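Local coordinates for TRAP dicarboxylate ABC transporter, substrate-binding protein (Roseobacter denitrificans, PDB 4OVQ) that binds beta-D-glucuronate in the periplasm, probably as the solute-binding component that hands this sugar acid to a TRAP membrane transporter, at residues 143-148 against 229-234; 207-212 against 271-276; 104-109 against 298-303. All coordinates share one frame; numbering follows the deposited sequence.

Contact 1. Residues 143-148 against 229-234. With BDP (beta-D-glucopyranuronic acid), chain C.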
loop_
_atom_site.group_PDB
_atom_site.type_symbol
_atom_site.label_atom_id
_atom_site.label_comp_id
_atom_site.label_asym_id
_atom_site.label_seq_id
_atom_site.Cartn_x
_atom_site.Cartn_y
_atom_site.Cartn_z
ATOM N N ALA A 143 -3.354 -0.827 -5.408
ATOM C CA ALA A 143 -2.695 0.474 -5.217
ATOM C C ALA A 143 -1.612 0.674 -6.254
ATOM O O ALA A 143 -0.708 1.498 -6.074
ATOM C CB ALA A 143 -2.111 0.615 -3.809
ATOM N N GLY A 144 -1.722 -0.057 -7.364
ATOM C CA GLY A 144 -0.805 0.109 -8.460
ATOM C C GLY A 144 0.651 -0.102 -8.119
ATOM O O GLY A 144 0.994 -0.817 -7.189
ATOM N N ALA A 145 1.505 0.446 -8.986
ATOM C CA ALA A 145 2.940 0.493 -8.731
ATOM C C ALA A 145 3.363 1.874 -8.231
ATOM O O ALA A 145 2.863 2.901 -8.698
ATOM C CB ALA A 145 3.714 0.163 -9.981
ATOM N N ARG A 146 4.323 1.870 -7.305
ATOM C CA ARG A 146 4.931 3.070 -6.764
ATOM C C ARG A 146 6.202 3.444 -7.541
ATOM O O ARG A 146 7.033 2.585 -7.819
ATOM C CB ARG A 146 5.279 2.850 -5.274
ATOM C CG ARG A 146 4.122 2.403 -4.436
ATOM C CD ARG A 146 4.533 2.060 -3.007
ATOM N NE ARG A 146 4.997 3.194 -2.227
ATOM C CZ ARG A 146 4.255 3.852 -1.335
ATOM N NH1 ARG A 146 2.961 3.589 -1.206
ATOM N NH2 ARG A 146 4.796 4.833 -0.658
ATOM N N SER A 147 6.328 4.721 -7.864
ATOM C CA SER A 147 7.492 5.265 -8.561
ATOM C C SER A 147 7.992 6.552 -7.912
ATOM O O SER A 147 7.243 7.232 -7.210
ATOM C CB SER A 147 7.139 5.581 -10.008
ATOM O OG SER A 147 6.869 4.396 -10.735
ATOM N N PHE A 148 9.254 6.894 -8.184
ATOM C CA PHE A 148 9.888 8.041 -7.573
ATOM C C PHE A 148 9.382 9.361 -8.120
ATOM O O PHE A 148 9.103 9.507 -9.314
ATOM C CB PHE A 148 11.415 8.016 -7.801
ATOM C CG PHE A 148 12.119 6.903 -7.088
ATOM C CD1 PHE A 148 12.164 6.872 -5.705
ATOM C CD2 PHE A 148 12.775 5.900 -7.797
ATOM C CE1 PHE A 148 12.828 5.853 -5.050
ATOM C CE2 PHE A 148 13.428 4.898 -7.144
ATOM C CZ PHE A 148 13.445 4.871 -5.757
ATOM N N HIS A 229 9.132 0.511 -8.588
ATOM C CA HIS A 229 10.018 -0.289 -7.748
ATOM C C HIS A 229 9.292 -1.093 -6.679
ATOM O O HIS A 229 9.846 -2.064 -6.164
ATOM C CB HIS A 229 11.048 0.618 -7.074
ATOM C CG HIS A 229 10.441 1.802 -6.384
ATOM N ND1 HIS A 229 10.395 3.050 -6.958
ATOM C CD2 HIS A 229 9.834 1.914 -5.180
ATOM C CE1 HIS A 229 9.773 3.882 -6.142
ATOM N NE2 HIS A 229 9.416 3.210 -5.058
ATOM N N LEU A 230 8.073 -0.677 -6.322
ATOM C CA LEU A 230 7.262 -1.397 -5.347
ATOM C C LEU A 230 5.859 -1.561 -5.916
ATOM O O LEU A 230 5.299 -0.587 -6.480
ATOM C CB LEU A 230 7.201 -0.620 -4.028
ATOM C CG LEU A 230 8.476 -0.660 -3.163
ATOM C CD1 LEU A 230 8.456 0.413 -2.070
ATOM C CD2 LEU A 230 8.661 -2.042 -2.558
ATOM N N ILE A 231 5.299 -2.770 -5.754
ATOM C CA ILE A 231 3.929 -3.060 -6.132
ATOM C C ILE A 231 3.312 -3.754 -4.914
ATOM O O ILE A 231 3.487 -4.942 -4.687
ATOM C CB ILE A 231 3.887 -3.944 -7.397
ATOM C CG1 ILE A 231 4.573 -3.218 -8.540
ATOM C CG2 ILE A 231 2.457 -4.268 -7.769
ATOM C CD1 ILE A 231 4.682 -4.071 -9.834
ATOM N N ILE A 232 2.650 -2.944 -4.084
ATOM C CA ILE A 232 2.177 -3.354 -2.772
ATOM C C ILE A 232 0.644 -3.330 -2.765
ATOM O O ILE A 232 0.054 -2.305 -3.109
ATOM C CB ILE A 232 2.722 -2.373 -1.707
ATOM C CG1 ILE A 232 4.248 -2.308 -1.768
ATOM C CG2 ILE A 232 2.243 -2.774 -0.343
ATOM C CD1 ILE A 232 4.860 -1.345 -0.762
ATOM N N PRO A 233 0.005 -4.436 -2.368
ATOM C CA PRO A 233 -1.456 -4.454 -2.324
ATOM C C PRO A 233 -1.950 -3.822 -1.031
ATOM O O PRO A 233 -1.174 -3.584 -0.085
ATOM C CB PRO A 233 -1.780 -5.950 -2.307
ATOM C CG PRO A 233 -0.634 -6.566 -1.587
ATOM C CD PRO A 233 0.565 -5.759 -2.030
ATOM N N GLU A 234 -3.244 -3.571 -0.975
ATOM C CA GLU A 234 -3.858 -3.171 0.266
ATOM C C GLU A 234 -4.924 -4.166 0.603
ATOM O O GLU A 234 -5.258 -5.043 -0.193
ATOM C CB GLU A 234 -4.441 -1.752 0.162
ATOM C CG GLU A 234 -3.511 -0.755 -0.532
ATOM C CD GLU A 234 -3.739 0.667 -0.108
ATOM O OE1 GLU A 234 -4.855 0.976 0.353
ATOM O OE2 GLU A 234 -2.776 1.445 -0.273
HETATM C C1 BDP C . -0.407 5.051 -0.610
HETATM C C2 BDP C . -1.210 4.083 0.219
HETATM C C3 BDP C . -1.430 4.713 1.525
HETATM C C4 BDP C . -0.124 5.015 2.181
HETATM C C5 BDP C . 0.713 5.911 1.298
HETATM C C6 BDP C . 2.097 6.220 1.891
HETATM O O2 BDP C . -2.497 3.945 -0.475
HETATM O O3 BDP C . -2.072 3.667 2.346
HETATM O O4 BDP C . -0.359 5.668 3.499
HETATM O O5 BDP C . 0.892 5.339 0.009
HETATM O O6A BDP C . 2.211 6.353 3.145
HETATM O O1 BDP C . -0.105 4.560 -1.884
HETATM O O6B BDP C . 2.981 6.468 1.035
HETATM O O HOH W 1 -1.098 -2.528 -5.759
HETATM O O HOH W 2 1.398 -0.186 -4.404
#
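R146 N donates to L230 O at 2.8 Å in an almost straight bond (175° at the hydrogen), while the return bond from H229 N to R146 O, 3.0 Å, is weak. The R146 side chain, bent at chi3 (66°), reaches beta-D-glucuronate with two prongs: NH1 to ring oxygen O5 at 3.0 Å and NH2 to carboxylate oxygen O6B at 3.0 Å. NE forms a salt bridge with E206, which probably fixes the guanidinium. From the other segment, E234 OE2 accepts from sugar O2 at 2.5 Å and is also bonded by N88.

This antiparallel pair belongs to two strand connections that run between the five-stranded and four-stranded sheets, the inter-lobe links, probably part of the hinge, of a periplasmic binding protein. Past R146 and L230 the direct pairing gives way to water 1, which links A143 N, G144 O and I232 O.

The H229 imidazole has R146 O over the centre of one face and F148 CZ over the opposite face, the two rings meeting obliquely with planes 31° and centroids 4.2 Å apart; S227 and E206 take its nitrogens. R146 CD rests against L230 CB (3.9 Å), and A145 CB against I231 CG1.

Contact 2. Residues 207-212 against 271-276. With BDP (beta-D-glucopyranuronic acid), chain C.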
loop_
_atom_site.group_PDB
_atom_site.type_symbol
_atom_site.label_atom_id
_atom_site.label_comp_id
_atom_site.label_asym_id
_atom_site.label_seq_id
_atom_site.Cartn_x
_atom_site.Cartn_y
_atom_site.Cartn_z
ATOM N N ASN A 207 5.375 6.932 -4.945
ATOM C CA ASN A 207 4.004 6.517 -4.788
ATOM C C ASN A 207 3.348 6.250 -6.119
ATOM O O ASN A 207 3.955 6.431 -7.153
ATOM C CB ASN A 207 3.193 7.545 -3.999
ATOM C CG ASN A 207 2.263 6.880 -3.012
ATOM O OD1 ASN A 207 1.472 6.027 -3.414
ATOM N ND2 ASN A 207 2.380 7.212 -1.727
ATOM N N ASN A 208 2.106 5.785 -6.076
ATOM C CA ASN A 208 1.338 5.575 -7.308
ATOM C C ASN A 208 0.802 6.915 -7.855
ATOM O O ASN A 208 0.878 7.956 -7.203
ATOM C CB ASN A 208 0.205 4.598 -7.027
ATOM C CG ASN A 208 -0.648 5.005 -5.834
ATOM O OD1 ASN A 208 -1.064 6.145 -5.699
ATOM N ND2 ASN A 208 -0.917 4.040 -4.936
ATOM N N TRP A 209 0.253 6.898 -9.074
ATOM C CA TRP A 209 -0.260 8.136 -9.662
ATOM C C TRP A 209 -1.344 8.815 -8.846
ATOM O O TRP A 209 -1.307 10.024 -8.645
ATOM C CB TRP A 209 -0.800 7.937 -11.083
ATOM C CG TRP A 209 0.225 7.680 -12.117
ATOM C CD1 TRP A 209 0.503 6.487 -12.695
ATOM C CD2 TRP A 209 1.096 8.642 -12.733
ATOM N NE1 TRP A 209 1.496 6.629 -13.633
ATOM C CE2 TRP A 209 1.875 7.946 -13.681
ATOM C CE3 TRP A 209 1.301 10.017 -12.569
ATOM C CZ2 TRP A 209 2.845 8.585 -14.474
ATOM C CZ3 TRP A 209 2.270 10.647 -13.355
ATOM C CH2 TRP A 209 3.022 9.923 -14.297
ATOM N N PRO A 210 -2.351 8.060 -8.374
ATOM C CA PRO A 210 -3.430 8.728 -7.640
ATOM C C PRO A 210 -3.019 9.425 -6.324
ATOM O O PRO A 210 -3.579 10.458 -5.956
ATOM C CB PRO A 210 -4.441 7.598 -7.408
ATOM C CG PRO A 210 -4.172 6.629 -8.520
ATOM C CD PRO A 210 -2.676 6.657 -8.661
ATOM N N SER A 211 -2.052 8.855 -5.616
ATOM C CA SER A 211 -1.552 9.478 -4.385
ATOM C C SER A 211 -0.709 10.704 -4.710
ATOM O O SER A 211 -0.807 11.717 -4.048
ATOM C CB SER A 211 -0.695 8.503 -3.583
ATOM O OG SER A 211 -1.469 7.542 -2.886
ATOM N N TYR A 212 0.120 10.591 -5.738
ATOM C CA TYR A 212 0.979 11.697 -6.173
ATOM C C TYR A 212 0.102 12.892 -6.504
ATOM O O TYR A 212 0.391 14.027 -6.144
ATOM C CB TYR A 212 1.751 11.259 -7.401
ATOM C CG TYR A 212 2.631 12.274 -8.099
ATOM C CD1 TYR A 212 3.624 12.964 -7.406
ATOM C CD2 TYR A 212 2.532 12.486 -9.483
ATOM C CE1 TYR A 212 4.451 13.845 -8.059
ATOM C CE2 TYR A 212 3.351 13.395 -10.126
ATOM C CZ TYR A 212 4.301 14.062 -9.409
ATOM O OH TYR A 212 5.116 14.937 -10.078
ATOM N N LYS A 271 -9.543 3.368 -13.641
ATOM C CA LYS A 271 -9.925 4.656 -14.223
ATOM C C LYS A 271 -9.179 5.826 -13.553
ATOM O O LYS A 271 -8.914 6.857 -14.169
ATOM C CB LYS A 271 -11.438 4.845 -14.107
ATOM C CG LYS A 271 -12.220 3.951 -15.069
ATOM C CD LYS A 271 -13.643 4.433 -15.216
ATOM C CE LYS A 271 -14.494 3.972 -14.049
ATOM N NZ LYS A 271 -15.736 4.791 -13.924
ATOM N N ARG A 272 -8.810 5.665 -12.287
ATOM C CA ARG A 272 -8.270 6.795 -11.540
ATOM C C ARG A 272 -6.814 6.998 -11.852
ATOM O O ARG A 272 -6.337 8.135 -11.849
ATOM C CB ARG A 272 -8.427 6.589 -10.037
ATOM C CG ARG A 272 -7.837 7.706 -9.205
ATOM C CD ARG A 272 -8.336 9.037 -9.699
ATOM N NE ARG A 272 -7.865 10.116 -8.858
ATOM C CZ ARG A 272 -8.497 10.571 -7.783
ATOM N NH1 ARG A 272 -7.965 11.577 -7.097
ATOM N NH2 ARG A 272 -9.672 10.067 -7.433
ATOM N N GLU A 273 -6.110 5.894 -12.077
ATOM C CA GLU A 273 -4.692 5.960 -12.391
ATOM C C GLU A 273 -4.492 6.767 -13.661
ATOM O O GLU A 273 -3.565 7.557 -13.773
ATOM C CB GLU A 273 -4.122 4.568 -12.585
ATOM C CG GLU A 273 -2.596 4.508 -12.537
ATOM C CD GLU A 273 -2.069 3.270 -11.816
ATOM O OE1 GLU A 273 -2.866 2.558 -11.188
ATOM O OE2 GLU A 273 -0.855 2.999 -11.880
ATOM N N ALA A 274 -5.384 6.575 -14.622
ATOM C CA ALA A 274 -5.251 7.273 -15.891
ATOM C C ALA A 274 -5.633 8.739 -15.773
ATOM O O ALA A 274 -4.968 9.608 -16.351
ATOM C CB ALA A 274 -6.106 6.591 -16.939
ATOM N N ALA A 275 -6.721 9.003 -15.055
ATOM C CA ALA A 275 -7.206 10.362 -14.835
ATOM C C ALA A 275 -6.208 11.182 -14.026
ATOM O O ALA A 275 -5.981 12.357 -14.315
ATOM C CB ALA A 275 -8.558 10.332 -14.128
ATOM N N SER A 276 -5.636 10.559 -12.994
ATOM C CA SER A 276 -4.620 11.204 -12.157
ATOM C C SER A 276 -3.395 11.531 -12.970
ATOM O O SER A 276 -2.872 12.648 -12.927
ATOM C CB SER A 276 -4.230 10.277 -10.971
ATOM O OG SER A 276 -5.259 10.310 -10.029
HETATM C C1 BDP C . -0.407 5.051 -0.610
HETATM C C2 BDP C . -1.210 4.083 0.219
HETATM C C3 BDP C . -1.430 4.713 1.525
HETATM C C4 BDP C . -0.124 5.015 2.181
HETATM C C5 BDP C . 0.713 5.911 1.298
HETATM C C6 BDP C . 2.097 6.220 1.891
HETATM O O2 BDP C . -2.497 3.945 -0.475
HETATM O O3 BDP C . -2.072 3.667 2.346
HETATM O O4 BDP C . -0.359 5.668 3.499
HETATM O O5 BDP C . 0.892 5.339 0.009
HETATM O O6A BDP C . 2.211 6.353 3.145
HETATM O O1 BDP C . -0.105 4.560 -1.884
HETATM O O6B BDP C . 2.981 6.468 1.035
HETATM O O HOH W 3 0.745 4.117 -10.105
#
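The first turn of helix 209-214, with W209 and P210 leading, packs against R272, E273 and S276 of the long helix 248-282, an element characteristic of TRAP solute-binding proteins. N208 is the N-cap of the shorter helix: its OD1 accepts from S211 N at 2.9 Å, nearly along the C=O axis. That cap sits directly beside the sugar site. N207, the residue before it, uses both ends of its amide on beta-D-glucuronate, OD1 accepting from the anomeric hydroxyl O1 at 2.6 Å and ND2 donating to ring oxygen O5 at 3.0 Å. The same OD1 also takes N208 N on a lone pair in the carbonyl plane, a second bond that probably fixes the rotation of the amide.

Between the helices the joint is mostly apolar, and one water bridges it, accepting from W209 N and donating to E273 OE2 at 2.6 Å. E273, with CG anti to its backbone N (chi1 -164°), crosses the W209 side chain at about a right angle; CG lies 3.7 Å from W209 CD1, and OE2 is near the plane of the indole at its edge. The indole is stacked on Y224 as well, which ties the helix start to strand 223-230. P210 slides past R272 in the opposite direction, P210 CB and R272 CG being 3.8 Å apart. S276 OG approaches P210 CA to 3.4 Å. This hydroxyl is bonded to E213, whose carboxylate also forms a salt bridge with R272 NH1, and in the guanidinium plane R272 NE donates to S276 OG at 2.9 Å.

Contact 3. Residues 104-109 against 298-303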
loop_
_atom_site.group_PDB
_atom_site.type_symbol
_atom_site.label_atom_id
_atom_site.label_comp_id
_atom_site.label_asym_id
_atom_site.label_seq_id
_atom_site.Cartn_x
_atom_site.Cartn_y
_atom_site.Cartn_z
ATOM N N LEU A 104 9.016 -6.245 -0.671
ATOM C CA LEU A 104 10.298 -6.412 -1.381
ATOM C C LEU A 104 10.266 -5.726 -2.745
ATOM O O LEU A 104 9.377 -5.957 -3.560
ATOM C CB LEU A 104 10.644 -7.897 -1.536
ATOM C CG LEU A 104 11.109 -8.539 -0.227
ATOM C CD1 LEU A 104 11.002 -10.066 -0.319
ATOM C CD2 LEU A 104 12.532 -8.101 0.157
ATOM N N PRO A 105 11.245 -4.845 -2.998
ATOM C CA PRO A 105 11.322 -4.146 -4.280
ATOM C C PRO A 105 11.437 -5.129 -5.449
ATOM O O PRO A 105 12.166 -6.096 -5.337
ATOM C CB PRO A 105 12.616 -3.336 -4.140
ATOM C CG PRO A 105 12.730 -3.093 -2.693
ATOM C CD PRO A 105 12.268 -4.364 -2.056
ATOM N N PHE A 106 10.682 -4.879 -6.508
ATOM C CA PHE A 106 10.772 -5.655 -7.741
ATOM C C PHE A 106 10.402 -7.131 -7.573
ATOM O O PHE A 106 10.928 -7.987 -8.305
ATOM C CB PHE A 106 12.179 -5.507 -8.347
ATOM C CG PHE A 106 12.561 -4.077 -8.667
ATOM C CD1 PHE A 106 11.994 -3.418 -9.748
ATOM C CD2 PHE A 106 13.487 -3.403 -7.889
ATOM C CE1 PHE A 106 12.337 -2.110 -10.040
ATOM C CE2 PHE A 106 13.839 -2.103 -8.176
ATOM C CZ PHE A 106 13.264 -1.455 -9.259
ATOM N N ILE A 107 9.498 -7.451 -6.645
ATOM C CA ILE A 107 9.093 -8.850 -6.458
ATOM C C ILE A 107 7.934 -9.286 -7.364
ATOM O O ILE A 107 7.819 -10.465 -7.717
ATOM C CB ILE A 107 8.790 -9.189 -4.985
ATOM C CG1 ILE A 107 8.770 -10.719 -4.825
ATOM C CG2 ILE A 107 7.486 -8.565 -4.531
ATOM C CD1 ILE A 107 8.508 -11.179 -3.425
ATOM N N PHE A 108 7.090 -8.344 -7.755
ATOM C CA PHE A 108 6.070 -8.612 -8.759
ATOM C C PHE A 108 6.500 -7.974 -10.077
ATOM O O PHE A 108 7.221 -6.983 -10.077
ATOM C CB PHE A 108 4.717 -8.065 -8.295
ATOM C CG PHE A 108 4.299 -8.563 -6.943
ATOM C CD1 PHE A 108 4.026 -9.910 -6.739
ATOM C CD2 PHE A 108 4.179 -7.693 -5.869
ATOM C CE1 PHE A 108 3.640 -10.378 -5.490
ATOM C CE2 PHE A 108 3.789 -8.154 -4.622
ATOM C CZ PHE A 108 3.518 -9.500 -4.434
ATOM N N LYS A 109 6.102 -8.556 -11.205
ATOM C CA LYS A 109 6.409 -7.974 -12.503
ATOM C C LYS A 109 5.426 -6.869 -12.852
ATOM O O LYS A 109 5.754 -5.974 -13.629
ATOM C CB LYS A 109 6.387 -9.052 -13.602
ATOM C CG LYS A 109 6.758 -10.450 -13.119
ATOM C CD LYS A 109 6.789 -11.471 -14.247
ATOM C CE LYS A 109 7.657 -12.649 -13.858
ATOM N NZ LYS A 109 7.210 -13.919 -14.504
ATOM N N ALA A 298 19.227 -4.945 -9.452
ATOM C CA ALA A 298 20.453 -5.595 -9.011
ATOM C C ALA A 298 20.892 -5.061 -7.666
ATOM O O ALA A 298 21.456 -5.779 -6.843
ATOM C CB ALA A 298 21.558 -5.392 -10.045
ATOM N N ALA A 299 20.622 -3.779 -7.432
ATOM C CA ALA A 299 21.061 -3.122 -6.220
ATOM C C ALA A 299 20.276 -3.584 -4.982
ATOM O O ALA A 299 20.693 -3.359 -3.841
ATOM C CB ALA A 299 20.903 -1.598 -6.371
HETATM N N MSE A 300 19.163 -4.271 -5.221
HETATM C CA MSE A 300 18.318 -4.749 -4.118
HETATM C C MSE A 300 18.760 -6.072 -3.539
HETATM O O MSE A 300 18.141 -6.565 -2.600
HETATM C CB MSE A 300 16.875 -4.899 -4.574
HETATM C CG MSE A 300 16.328 -3.667 -5.155
HETATM SE SE MSE A 300 16.183 -2.229 -3.876
HETATM C CE MSE A 300 17.893 -1.398 -3.982
ATOM N N ALA A 301 19.816 -6.656 -4.102
ATOM C CA ALA A 301 20.278 -7.946 -3.625
ATOM C C ALA A 301 20.374 -7.980 -2.111
ATOM O O ALA A 301 19.836 -8.898 -1.492
ATOM C CB ALA A 301 21.624 -8.324 -4.268
ATOM N N PRO A 302 21.036 -6.976 -1.499
ATOM C CA PRO A 302 21.224 -6.892 -0.044
ATOM C C PRO A 302 19.923 -6.731 0.769
ATOM O O PRO A 302 19.876 -7.081 1.944
ATOM C CB PRO A 302 22.127 -5.661 0.146
ATOM C CG PRO A 302 22.545 -5.251 -1.168
ATOM C CD PRO A 302 21.606 -5.800 -2.177
ATOM N N VAL A 303 18.883 -6.174 0.164
ATOM C CA VAL A 303 17.609 -6.031 0.858
ATOM C C VAL A 303 16.896 -7.392 0.924
ATOM O O VAL A 303 16.341 -7.760 1.975
ATOM C CB VAL A 303 16.730 -4.956 0.177
ATOM C CG1 VAL A 303 15.366 -4.814 0.873
ATOM C CG2 VAL A 303 17.455 -3.607 0.171
#
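A small apolar contact joins P105, in a loop ahead of helix 111-118, to M300 and V303 at the start of helix 301-310; no hydrogen bond spans the two segments. The proline ring meets the selenomethionine side chain of M300 at about a right angle, with P105 CB 3.7 Å and P105 CG 3.8 Å from SE. Bends at chi2 and chi3 fold that side chain back on itself, and its CG comes up to the F106 ring at the edge, near the ring plane, 4.0 Å from CD2. M300 CG thus packs on the phenyl edge and on P105 CB (3.9 Å) at once, the two lying side by side.

Both partners are presented by turns. L104 to I107 form a type II beta turn, with P105 and F106 at its two corners and F106 at positive phi (63°); its closing bond, I107 N to L104 O, is weak. A298 to A301 form a type I turn that leads from helix 294-298 into helix 301-310, and V303 N then bonds M300 O at 2.9 Å. Within the first turn of the helix, V303 CG1 packs at 4.3 Å against P105 CD and at 4.4 Å against L104 CD2.

M177 of helix 172-180 touches both P105 and M300, so a third element covers the join. Helix 301-310 also supplies a polar tie next to the apolar one: Y304, the residue after V303, bonds P105 O through its hydroxyl, and Y304 and Y307 both pack on L104.

In the fold
Contact 1 lies centrally, its centre about 7 Å from that of the chain. Contact 2, about 11 Å away between centres, shares beta-D-glucuronate with it; S147 O with N207 N joins strands 146-150 and 204-207, and A143 O with N208 ND2 ties the loop before the first strand to the N-cap of helix 209-214. The centre of contact 3 is about 13 Å from that of contact 1, which it meets through H229 O and F106 N; contacts 2 and 3 do not touch. Along the chain contacts 1 and 2 alternate, both nested within the loop closed by contact 3. The inter-lobe strand connections thus adjoin the sugar site and, through loop 104-109, lead to helix 301-310.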